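Local structure of polyhedrin (Antheraea mylitta cypovirus 4, 5A8S) at residues P59-V64 against N193-P198; A232-D235 against L239-A242; Q91-L96 against T134-L139; V172-D175 against T179-V182; V41-Y46 against I214-E219. The protein builds the microcrystalline occlusion bodies, or polyhedra, of an insect cypovirus, which probably shelter the virus particles outside the host. All blocks are in the same frame, centred on the assembly; numbering follows the deposited sequence.

Contact 1: P59-V64 against N193-P198; sequences PDYLKV and NRFNGP
The F195 ring is met at its edge, where Y61 CD1 and D60 O both lie near the ring plane. Here the start of edge strand 61-66 meets the loop leading into helix 200-205. F195 CE2 comes within 3.9 Å of Y61 CD1, and F195 CZ approaches D60 O to 3.9 Å; the approach to the Y61 ring is oblique, so the two aromatics do not stack. The other flat pair is the D60 carboxylate and the R194 guanidinium, whose planes are turned 39° apart. R194 NH1 gives a salt-bridge hydrogen bond of 2.9 Å to D60 OD1, received nearly along its C-O axis. The acceptor lies 20° out of the guanidinium plane, and R194 NH2 is farther from D60 OD1, at 3.5 Å, so one nitrogen carries the bond. A bend at chi3 of R194 (65°) turns the guanidinium to D60. In the loop, N193 begins a type I turn, and its OD1 accepts from F195 N at 2.9 Å, an Asx turn that holds the backbone at F195. NH1 of R194 also bonds Q34 OE1, and T203 of helix 200-205 touches both D60 and F195. D35 brings a second carboxylate close to D60 OD2 and forms a long, weak ion pair with R194. The buried arginine would favour an ionised D60, while D35 so close would tend to raise the pKa of one of the two acids.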
# COMPACT_ATOMS: atom_id res chain seq x y z
N PRO A 59 11.91 -2.08 8.37
CA PRO A 59 13.37 -2.16 8.52
C PRO A 59 14.19 -1.11 7.76
O PRO A 59 15.38 -0.99 8.05
CB PRO A 59 13.69 -3.55 7.96
CG PRO A 59 12.65 -3.78 6.93
CD PRO A 59 11.39 -3.10 7.46
N ASP A 60 13.59 -0.35 6.84
CA ASP A 60 14.38 0.54 5.98
C ASP A 60 13.78 1.93 5.76
O ASP A 60 14.50 2.93 5.79
CB ASP A 60 14.60 -0.13 4.63
CG ASP A 60 15.47 -1.38 4.73
OD1 ASP A 60 16.70 -1.23 4.76
OD2 ASP A 60 14.91 -2.50 4.78
N TYR A 61 12.49 2.01 5.49
CA TYR A 61 11.86 3.31 5.32
C TYR A 61 10.36 3.20 5.51
O TYR A 61 9.78 2.13 5.35
CB TYR A 61 12.19 3.89 3.94
CG TYR A 61 11.70 3.04 2.79
CD1 TYR A 61 12.49 2.02 2.28
CD2 TYR A 61 10.46 3.27 2.20
CE1 TYR A 61 12.05 1.24 1.22
CE2 TYR A 61 10.01 2.49 1.14
CZ TYR A 61 10.81 1.48 0.66
OH TYR A 61 10.36 0.70 -0.40
N LEU A 62 9.75 4.33 5.83
CA LEU A 62 8.32 4.39 6.10
C LEU A 62 7.72 5.59 5.38
O LEU A 62 8.19 6.71 5.57
CB LEU A 62 8.07 4.52 7.60
CG LEU A 62 6.59 4.62 8.01
CD1 LEU A 62 5.84 3.34 7.59
CD2 LEU A 62 6.48 4.87 9.51
N LYS A 63 6.70 5.35 4.57
CA LYS A 63 6.01 6.39 3.82
C LYS A 63 4.54 6.32 4.19
O LYS A 63 3.80 5.47 3.70
CB LYS A 63 6.15 6.16 2.30
CG LYS A 63 7.49 6.56 1.72
CD LYS A 63 7.56 6.31 0.20
CE LYS A 63 7.78 4.84 -0.12
NZ LYS A 63 7.90 4.57 -1.58
N VAL A 64 4.10 7.22 5.07
CA VAL A 64 2.74 7.17 5.59
C VAL A 64 1.92 8.39 5.18
O VAL A 64 2.37 9.52 5.32
CB VAL A 64 2.75 7.07 7.14
CG1 VAL A 64 1.37 7.44 7.71
CG2 VAL A 64 3.13 5.66 7.56
N ASN A 193 25.82 4.19 0.87
CA ASN A 193 24.39 4.45 0.70
C ASN A 193 23.66 3.14 0.40
O ASN A 193 23.82 2.57 -0.68
CB ASN A 193 24.17 5.44 -0.45
CG ASN A 193 22.71 5.91 -0.55
OD1 ASN A 193 21.81 5.31 0.05
ND2 ASN A 193 22.49 6.97 -1.32
N ARG A 194 22.87 2.65 1.36
CA ARG A 194 22.21 1.36 1.18
C ARG A 194 21.07 1.44 0.16
O ARG A 194 20.54 0.41 -0.27
CB ARG A 194 21.73 0.80 2.52
CG ARG A 194 22.86 0.16 3.35
CD ARG A 194 22.32 -0.57 4.57
NE ARG A 194 21.51 -1.71 4.15
CZ ARG A 194 20.23 -1.88 4.45
NH1 ARG A 194 19.59 -1.00 5.22
NH2 ARG A 194 19.59 -2.95 3.99
N PHE A 195 20.71 2.67 -0.23
CA PHE A 195 19.73 2.89 -1.30
C PHE A 195 20.42 3.04 -2.65
O PHE A 195 19.81 3.45 -3.64
CB PHE A 195 18.88 4.14 -1.00
CG PHE A 195 18.06 4.02 0.26
CD1 PHE A 195 18.63 4.26 1.50
CD2 PHE A 195 16.72 3.66 0.20
CE1 PHE A 195 17.89 4.14 2.66
CE2 PHE A 195 15.96 3.55 1.36
CZ PHE A 195 16.56 3.78 2.60
N ASN A 196 21.70 2.70 -2.70
CA ASN A 196 22.51 2.92 -3.88
C ASN A 196 23.09 1.62 -4.43
O ASN A 196 23.43 0.71 -3.68
CB ASN A 196 23.64 3.88 -3.56
CG ASN A 196 24.62 4.04 -4.70
OD1 ASN A 196 25.81 3.74 -4.58
ND2 ASN A 196 24.11 4.49 -5.84
N GLY A 197 23.19 1.55 -5.75
CA GLY A 197 23.89 0.46 -6.40
C GLY A 197 23.42 -0.91 -5.94
O GLY A 197 22.22 -1.16 -5.85
N PRO A 198 24.38 -1.81 -5.65
CA PRO A 198 24.09 -3.21 -5.33
C PRO A 198 23.41 -3.41 -3.99
O PRO A 198 22.94 -4.51 -3.73
CB PRO A 198 25.48 -3.86 -5.32
CG PRO A 198 26.41 -2.74 -4.98
CD PRO A 198 25.83 -1.53 -5.66

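Contact 2: A232-D235 against L239-A242; sequences AYID and LIVA
Y233 lies alongside V241, the two side chains pointing the same way, with V241 CG2 at the edge of the tyrosine ring, 3.9 Å from Y233 CD2. They belong to a small beta hairpin whose two short strands are joined by three residues. Near the turn two backbone bonds join the strands: V241 N reaches Y233 O at 3.0 Å, and D235 N reaches L239 O at 3.0 Å. Between these bonds, I234 and I240 form an antiparallel non-hydrogen-bonded pair, CA to CA 4.6 Å, and send their side chains to one face, where both touch R161. Y233 and A242 turn to the other face, toward helix 219-228. There the tyrosine ring packs edge-to-face with F43, and its hydroxyl is hydrogen-bonded to E219. Toward the outer end the pairing fades, and the bond from Y233 N to A242 O is weak. D235 closes the turn end. Its CG stands between the backbone N and the carbonyl carbon (chi1 72°), which folds the carboxylate back across the opposing strand, roughly at right angles to V241. D235 OD2 then lies 3.4 Å from V241 CG1, while D235 OD1 accepts L239 N at 3.1 Å, with the donor 37° above the carboxylate plane.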
# COMPACT_ATOMS: atom_id res chain seq x y z
N ALA A 232 8.97 6.08 22.42
CA ALA A 232 8.80 7.38 23.05
C ALA A 232 7.32 7.73 23.05
O ALA A 232 6.60 7.42 22.10
CB ALA A 232 9.59 8.45 22.31
N TYR A 233 6.87 8.37 24.11
CA TYR A 233 5.51 8.89 24.15
C TYR A 233 5.45 10.13 25.02
O TYR A 233 6.14 10.21 26.04
CB TYR A 233 4.51 7.84 24.66
CG TYR A 233 3.08 8.35 24.61
CD1 TYR A 233 2.45 8.58 23.39
CD2 TYR A 233 2.38 8.65 25.77
CE1 TYR A 233 1.17 9.06 23.32
CE2 TYR A 233 1.08 9.13 25.73
CZ TYR A 233 0.48 9.34 24.50
OH TYR A 233 -0.80 9.83 24.44
N ILE A 234 4.65 11.11 24.59
CA ILE A 234 4.43 12.33 25.36
C ILE A 234 3.00 12.30 25.87
O ILE A 234 2.08 12.22 25.08
CB ILE A 234 4.58 13.57 24.46
CG1 ILE A 234 5.95 13.59 23.80
CG2 ILE A 234 4.33 14.85 25.26
CD1 ILE A 234 5.98 14.43 22.53
N ASP A 235 2.81 12.36 27.19
CA ASP A 235 1.45 12.26 27.74
C ASP A 235 0.77 13.63 27.76
O ASP A 235 1.34 14.63 27.30
CB ASP A 235 1.44 11.59 29.12
CG ASP A 235 2.02 12.48 30.23
OD1 ASP A 235 2.36 13.65 29.97
OD2 ASP A 235 2.11 12.00 31.38
N LEU A 239 4.85 15.40 29.36
CA LEU A 239 6.02 14.70 29.84
C LEU A 239 6.36 13.49 28.97
O LEU A 239 5.48 12.85 28.41
CB LEU A 239 5.79 14.25 31.28
CG LEU A 239 5.73 15.42 32.27
CD1 LEU A 239 5.28 14.96 33.63
CD2 LEU A 239 7.09 16.11 32.34
N ILE A 240 7.65 13.21 28.84
CA ILE A 240 8.10 12.01 28.14
C ILE A 240 8.04 10.85 29.13
O ILE A 240 8.84 10.77 30.07
CB ILE A 240 9.52 12.22 27.56
CG1 ILE A 240 9.49 13.34 26.53
CG2 ILE A 240 10.05 10.94 26.92
CD1 ILE A 240 10.84 13.93 26.19
N VAL A 241 7.07 9.95 28.92
CA VAL A 241 6.79 8.89 29.88
C VAL A 241 7.17 7.49 29.40
O VAL A 241 6.94 6.50 30.09
CB VAL A 241 5.29 8.89 30.26
CG1 VAL A 241 4.93 10.19 30.94
CG2 VAL A 241 4.43 8.67 29.03
N ALA A 242 7.76 7.41 28.21
CA ALA A 242 8.24 6.14 27.69
C ALA A 242 9.38 6.41 26.71
O ALA A 242 9.44 7.49 26.12
CB ALA A 242 7.12 5.37 27.01

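Contact 3: Q91-L96 against T134-L139; sequences QGYRQL and TNMHGL
The type I beta turn N135-G138, in the loop after strand 130-134, projects M136 against helix 92-97, where it meets L96 and Y93. The touching is done by the far end of the methionine. M136 CE sits 3.6 Å from L96 CB and 3.9 Å from Y93 CD1, so the methyl touches both the base of the leucine and the CD1-CE1 side of the tyrosine ring, which it approaches obliquely. The thioether follows behind, M136 SD lying 4.0 Å from L96 CB, and M136 CG rests 3.7 Å from L96 O. Bends at both chi2 and chi3 of M136 (each -68°) curl the chain and bring its methyl onto the helix. The turn itself is stiffened by N135, whose OD1 accepts from H137 N at 3.0 Å, making an Asx turn, and from L139 N at 3.1 Å. The two donors come from opposite faces of the amide plane. G138 has a positive phi suited to glycine. W68 of helix 68-71 packs on Y93, L96 and M136 alike. No hydrogen bond joins the two segments, so helix and turn meet here through dispersion and shape alone, while the tyrosine hydroxyl makes its bond across the subunit boundary, to N212 of the second subunit.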
# COMPACT_ATOMS: atom_id res chain seq x y z
N GLN A 91 -22.97 13.53 4.61
CA GLN A 91 -21.68 13.44 3.94
C GLN A 91 -20.74 14.53 4.45
O GLN A 91 -20.53 15.54 3.78
CB GLN A 91 -21.85 13.55 2.43
CG GLN A 91 -22.89 12.57 1.88
CD GLN A 91 -22.60 11.14 2.29
OE1 GLN A 91 -21.44 10.72 2.40
NE2 GLN A 91 -23.66 10.37 2.52
N GLY A 92 -20.18 14.33 5.64
CA GLY A 92 -19.28 15.32 6.22
C GLY A 92 -17.92 15.31 5.55
O GLY A 92 -17.33 16.35 5.28
N TYR A 93 -17.41 14.12 5.27
CA TYR A 93 -16.13 14.00 4.57
C TYR A 93 -16.19 14.71 3.22
O TYR A 93 -15.30 15.48 2.87
CB TYR A 93 -15.77 12.53 4.40
CG TYR A 93 -14.69 12.28 3.37
CD1 TYR A 93 -13.34 12.50 3.66
CD2 TYR A 93 -15.02 11.78 2.11
CE1 TYR A 93 -12.35 12.23 2.70
CE2 TYR A 93 -14.06 11.52 1.17
CZ TYR A 93 -12.73 11.74 1.46
OH TYR A 93 -11.80 11.46 0.48
N ARG A 94 -17.25 14.46 2.45
CA ARG A 94 -17.40 15.09 1.14
C ARG A 94 -17.42 16.62 1.26
O ARG A 94 -16.87 17.32 0.42
CB ARG A 94 -18.68 14.59 0.44
CG ARG A 94 -18.76 14.96 -1.05
CD ARG A 94 -20.03 14.38 -1.72
NE ARG A 94 -20.20 12.97 -1.38
CZ ARG A 94 -21.33 12.28 -1.57
NH1 ARG A 94 -22.39 12.87 -2.10
NH2 ARG A 94 -21.39 11.01 -1.20
N GLN A 95 -18.04 17.13 2.32
CA GLN A 95 -18.17 18.57 2.51
C GLN A 95 -16.81 19.23 2.75
O GLN A 95 -16.59 20.39 2.38
CB GLN A 95 -19.12 18.86 3.67
CG GLN A 95 -19.13 20.30 4.16
CD GLN A 95 -19.68 21.27 3.12
OE1 GLN A 95 -20.10 20.86 2.03
NE2 GLN A 95 -19.67 22.55 3.45
N LEU A 96 -15.89 18.48 3.36
CA LEU A 96 -14.55 18.98 3.65
C LEU A 96 -13.60 18.91 2.44
O LEU A 96 -12.82 19.83 2.21
CB LEU A 96 -13.95 18.19 4.82
CG LEU A 96 -14.47 18.61 6.20
CD1 LEU A 96 -14.30 17.50 7.21
CD2 LEU A 96 -13.75 19.89 6.65
N THR A 134 -1.16 17.97 6.37
CA THR A 134 -1.50 18.47 5.05
C THR A 134 -3.00 18.78 4.98
O THR A 134 -3.71 18.58 5.96
CB THR A 134 -1.08 17.46 3.95
OG1 THR A 134 -1.24 16.12 4.43
CG2 THR A 134 0.39 17.66 3.60
N ASN A 135 -3.47 19.31 3.86
CA ASN A 135 -4.90 19.55 3.71
C ASN A 135 -5.62 18.23 3.36
O ASN A 135 -5.02 17.17 3.46
CB ASN A 135 -5.19 20.68 2.71
CG ASN A 135 -4.83 20.32 1.28
OD1 ASN A 135 -4.62 19.15 0.95
ND2 ASN A 135 -4.78 21.32 0.42
N MET A 136 -6.89 18.29 2.99
CA MET A 136 -7.65 17.06 2.79
C MET A 136 -7.04 16.16 1.72
O MET A 136 -7.14 14.94 1.79
CB MET A 136 -9.10 17.38 2.42
CG MET A 136 -9.90 18.03 3.55
SD MET A 136 -10.20 16.94 4.95
CE MET A 136 -11.32 15.74 4.21
N HIS A 137 -6.39 16.78 0.72
CA HIS A 137 -5.86 16.04 -0.42
C HIS A 137 -4.46 15.51 -0.19
O HIS A 137 -3.91 14.82 -1.05
CB HIS A 137 -5.86 16.94 -1.66
CG HIS A 137 -7.19 17.58 -1.93
ND1 HIS A 137 -8.26 16.87 -2.41
CD2 HIS A 137 -7.62 18.85 -1.76
CE1 HIS A 137 -9.30 17.67 -2.55
NE2 HIS A 137 -8.94 18.88 -2.15
N GLY A 138 -3.87 15.84 0.97
CA GLY A 138 -2.50 15.45 1.26
C GLY A 138 -1.50 16.43 0.66
O GLY A 138 -0.33 16.11 0.49
N LEU A 139 -1.96 17.64 0.34
CA LEU A 139 -1.11 18.66 -0.25
C LEU A 139 -0.64 19.65 0.81
O LEU A 139 -1.36 19.94 1.77
CB LEU A 139 -1.87 19.42 -1.34
CG LEU A 139 -2.22 18.61 -2.58
CD1 LEU A 139 -3.28 19.35 -3.40
CD2 LEU A 139 -0.97 18.36 -3.40

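Contact 4: V172-D175 against T179-V182; sequences VPLD and TVKV
L174 carries its CG anti to the carbonyl carbon (chi1 -61°); chi2 (172°) extends the chain to CD1, with CD2 branching beside it, and both methyls face V180. V180 in turn has CG1 anti to its backbone N (chi1 174°), leaving CG2 as the branch that meets the leucine. V180 CG2 sits in the fork of the isobutyl group, 4.0 Å from L174 CD1 and 4.1 Å from L174 CD2, and the two side chains cross at about a right angle. The backbones stay well apart, with the CA atoms of L174 and T179 separated by 8.0 Å, and no hydrogen bond passes between them although just three residues link the segments. That short link is pinned by D175, whose backbone N bonds N178 OD1 and whose OD1 bonds H177 ND1. V116 and A133 also pack on L174, one from each sheet. Strand 167-173 belongs to the six-stranded antiparallel sheet and strand 179-185 to the three-stranded one, so the chain steps from one layer to the other and the leucine and valine meet between them. Such apolar packing of sheet on sheet, without hydrogen bonds between the layers, is characteristic of a beta sandwich.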
# COMPACT_ATOMS: atom_id res chain seq x y z
N VAL A 172 1.47 17.21 17.24
CA VAL A 172 1.03 17.98 16.07
C VAL A 172 -0.46 18.26 16.18
O VAL A 172 -1.29 17.36 16.03
CB VAL A 172 1.32 17.21 14.77
CG1 VAL A 172 0.82 18.01 13.55
CG2 VAL A 172 2.81 16.91 14.64
N PRO A 173 -0.82 19.51 16.49
CA PRO A 173 -2.24 19.87 16.51
C PRO A 173 -2.86 19.80 15.12
O PRO A 173 -2.20 20.10 14.13
CB PRO A 173 -2.24 21.32 17.01
CG PRO A 173 -0.92 21.51 17.68
CD PRO A 173 0.04 20.62 16.96
N LEU A 174 -4.12 19.40 15.05
CA LEU A 174 -4.82 19.29 13.77
C LEU A 174 -6.11 20.09 13.82
O LEU A 174 -6.76 20.13 14.85
CB LEU A 174 -5.18 17.83 13.46
CG LEU A 174 -4.01 16.86 13.35
CD1 LEU A 174 -4.54 15.45 13.25
CD2 LEU A 174 -3.14 17.20 12.16
N ASP A 175 -6.49 20.71 12.71
CA ASP A 175 -7.87 21.18 12.59
C ASP A 175 -8.59 20.20 11.67
O ASP A 175 -7.97 19.28 11.13
CB ASP A 175 -7.98 22.66 12.17
CG ASP A 175 -7.83 22.90 10.67
OD1 ASP A 175 -7.95 21.96 9.87
OD2 ASP A 175 -7.64 24.08 10.29
N THR A 179 -4.90 16.26 7.22
CA THR A 179 -4.53 14.86 7.13
C THR A 179 -3.09 14.81 7.63
O THR A 179 -2.51 15.85 7.95
CB THR A 179 -4.64 14.36 5.69
OG1 THR A 179 -3.87 15.22 4.83
CG2 THR A 179 -6.11 14.36 5.24
N VAL A 180 -2.49 13.62 7.70
CA VAL A 180 -1.16 13.49 8.30
C VAL A 180 -0.22 12.72 7.38
O VAL A 180 -0.58 11.67 6.86
CB VAL A 180 -1.25 12.76 9.65
CG1 VAL A 180 0.15 12.48 10.20
CG2 VAL A 180 -2.06 13.59 10.65
N LYS A 181 0.99 13.24 7.20
CA LYS A 181 2.03 12.53 6.45
C LYS A 181 3.22 12.34 7.37
O LYS A 181 3.54 13.22 8.16
CB LYS A 181 2.49 13.33 5.23
CG LYS A 181 1.46 13.48 4.12
CD LYS A 181 1.93 14.50 3.07
CE LYS A 181 3.34 14.21 2.55
NZ LYS A 181 3.95 15.44 1.94
N VAL A 182 3.89 11.20 7.23
CA VAL A 182 5.09 10.92 8.02
C VAL A 182 6.12 10.21 7.15
O VAL A 182 5.77 9.32 6.36
CB VAL A 182 4.78 10.02 9.24
CG1 VAL A 182 6.05 9.78 10.06
CG2 VAL A 182 3.70 10.64 10.11

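Contact 5: V41-Y46 against I214-E219; sequences VVFAQY and IEFNTE
Strands 38-45 and 210-216 run in the same direction but do not pair: strand 51-58 lies between them, antiparallel to both. Where they come nearest, F43 and E215 have CA atoms 9.3 Å apart, so the gap is bridged by large side chains, and this happens on both faces of the sheet. On one face F43 meets F216. F216 CE2 lies at the edge of the F43 ring, near its plane and 4.3 Å from F43 CE1, while F43 CE1 approaches the F216 ring obliquely; this is a loose apolar touch. V41 CG1, two residues back on the same strand, sits 3.4 Å above one face of the F43 ring, offset toward its rim. On the other face Y46 and E215 approach, Y46 CE2 being 4.3 Å from E215 OE2, a distant approach with no hydrogen bond. Their polar ends are used elsewhere: Y46 OH bonds L71 O, E215 OE2 accepts from D74 N, and E215 OE1 pairs with R50 and bonds T85 OG1 of the third subunit. Across the phenylalanine face runs helix 219-228, whose V222 touches both F43 and F216 and whose Y225 packs edge-to-face on F216, while A53 of the intervening strand 51-58 lies against F216.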
# COMPACT_ATOMS: atom_id res chain seq x y z
N VAL A 41 5.08 5.35 15.53
CA VAL A 41 3.68 5.27 15.91
C VAL A 41 3.02 6.64 15.88
O VAL A 41 3.56 7.62 16.40
CB VAL A 41 3.53 4.64 17.30
CG1 VAL A 41 2.06 4.38 17.61
CG2 VAL A 41 4.35 3.34 17.38
N VAL A 42 1.86 6.71 15.25
CA VAL A 42 1.09 7.94 15.24
C VAL A 42 -0.07 7.69 16.19
O VAL A 42 -0.88 6.80 15.93
CB VAL A 42 0.52 8.26 13.84
CG1 VAL A 42 -0.26 9.58 13.88
CG2 VAL A 42 1.62 8.34 12.80
N PHE A 43 -0.13 8.44 17.29
CA PHE A 43 -1.23 8.33 18.25
C PHE A 43 -2.21 9.49 18.02
O PHE A 43 -1.88 10.66 18.27
CB PHE A 43 -0.71 8.41 19.70
CG PHE A 43 0.18 7.26 20.12
CD1 PHE A 43 -0.36 6.09 20.64
CD2 PHE A 43 1.56 7.37 20.04
CE1 PHE A 43 0.45 5.04 21.06
CE2 PHE A 43 2.39 6.32 20.45
CZ PHE A 43 1.83 5.16 20.96
N ALA A 44 -3.40 9.19 17.53
CA ALA A 44 -4.44 10.21 17.42
C ALA A 44 -5.11 10.39 18.78
O ALA A 44 -5.49 9.41 19.43
CB ALA A 44 -5.46 9.82 16.38
N GLN A 45 -5.24 11.65 19.20
CA GLN A 45 -5.89 12.00 20.46
C GLN A 45 -7.30 12.49 20.15
O GLN A 45 -7.45 13.52 19.51
CB GLN A 45 -5.11 13.11 21.15
CG GLN A 45 -5.83 13.70 22.36
CD GLN A 45 -5.23 15.01 22.86
OE1 GLN A 45 -4.43 15.64 22.05
NE2 GLN A 45 -5.51 15.46 24.00
N TYR A 46 -8.32 11.76 20.60
CA TYR A 46 -9.69 12.16 20.30
C TYR A 46 -10.34 13.06 21.36
O TYR A 46 -9.99 13.00 22.54
CB TYR A 46 -10.56 10.92 20.06
CG TYR A 46 -10.07 10.13 18.88
CD1 TYR A 46 -10.12 10.66 17.59
CD2 TYR A 46 -9.54 8.86 19.04
CE1 TYR A 46 -9.67 9.94 16.51
CE2 TYR A 46 -9.10 8.13 17.96
CZ TYR A 46 -9.15 8.68 16.69
OH TYR A 46 -8.71 7.97 15.61
N ILE A 214 -4.66 0.33 16.55
CA ILE A 214 -5.10 -0.14 17.86
C ILE A 214 -5.79 0.98 18.61
O ILE A 214 -5.29 2.09 18.65
CB ILE A 214 -3.91 -0.59 18.73
CG1 ILE A 214 -2.99 -1.52 17.94
CG2 ILE A 214 -4.41 -1.25 20.00
CD1 ILE A 214 -1.71 -0.86 17.49
N GLU A 215 -6.93 0.71 19.23
CA GLU A 215 -7.57 1.76 20.01
C GLU A 215 -7.33 1.62 21.51
O GLU A 215 -7.05 0.53 22.01
CB GLU A 215 -9.06 1.85 19.67
CG GLU A 215 -9.26 2.52 18.32
CD GLU A 215 -10.64 3.08 18.12
OE1 GLU A 215 -11.63 2.39 18.44
OE2 GLU A 215 -10.73 4.22 17.61
N PHE A 216 -7.42 2.74 22.20
CA PHE A 216 -7.20 2.83 23.64
C PHE A 216 -8.32 3.66 24.25
O PHE A 216 -8.60 4.76 23.79
CB PHE A 216 -5.85 3.50 23.93
CG PHE A 216 -4.71 2.89 23.19
CD1 PHE A 216 -4.06 1.77 23.69
CD2 PHE A 216 -4.31 3.41 21.97
CE1 PHE A 216 -3.02 1.19 22.99
CE2 PHE A 216 -3.26 2.83 21.27
CZ PHE A 216 -2.62 1.72 21.78
N ASN A 217 -8.96 3.14 25.29
CA ASN A 217 -10.10 3.83 25.87
C ASN A 217 -9.71 5.02 26.74
O ASN A 217 -10.54 5.88 27.04
CB ASN A 217 -10.98 2.85 26.66
CG ASN A 217 -11.81 1.96 25.75
OD1 ASN A 217 -11.94 2.23 24.55
ND2 ASN A 217 -12.39 0.91 26.31
N THR A 218 -8.45 5.09 27.14
CA THR A 218 -8.00 6.20 27.97
C THR A 218 -6.47 6.30 27.95
O THR A 218 -5.80 5.34 27.58
CB THR A 218 -8.56 6.05 29.39
OG1 THR A 218 -8.41 7.28 30.11
CG2 THR A 218 -7.87 4.92 30.14
N GLU A 219 -5.91 7.45 28.30
CA GLU A 219 -4.48 7.64 28.08
C GLU A 219 -3.61 6.71 28.93
O GLU A 219 -2.49 6.37 28.54
CB GLU A 219 -4.02 9.09 28.30
CG GLU A 219 -2.62 9.28 27.68
CD GLU A 219 -2.05 10.68 27.76
OE1 GLU A 219 -2.16 11.35 28.81
OE2 GLU A 219 -1.44 11.10 26.76

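Contacts 4 and 5 lie in the sandwich, contact 4 apolar and joining the two sheets, contact 5 spanning one of them, apolar on its phenylalanine face and polar at Y46 and E215; V182 touches V42. Contact 1 shares the three-stranded sheet with contact 4 through V64 O and V182 N, yet reaches an outlying loop and relies on a buried ion pair. The centre of buried contact 3 lies about 22 Å from the centre of the chain; T179 OG1 ties it to contact 4 through T134 and N135. Contact 2, partly exposed and the one with backbone pairing, leans on contact 5 through Y233. Contacts 1, 3, 4 and 5 reach other subunits; contact 2 touches none within the trimer.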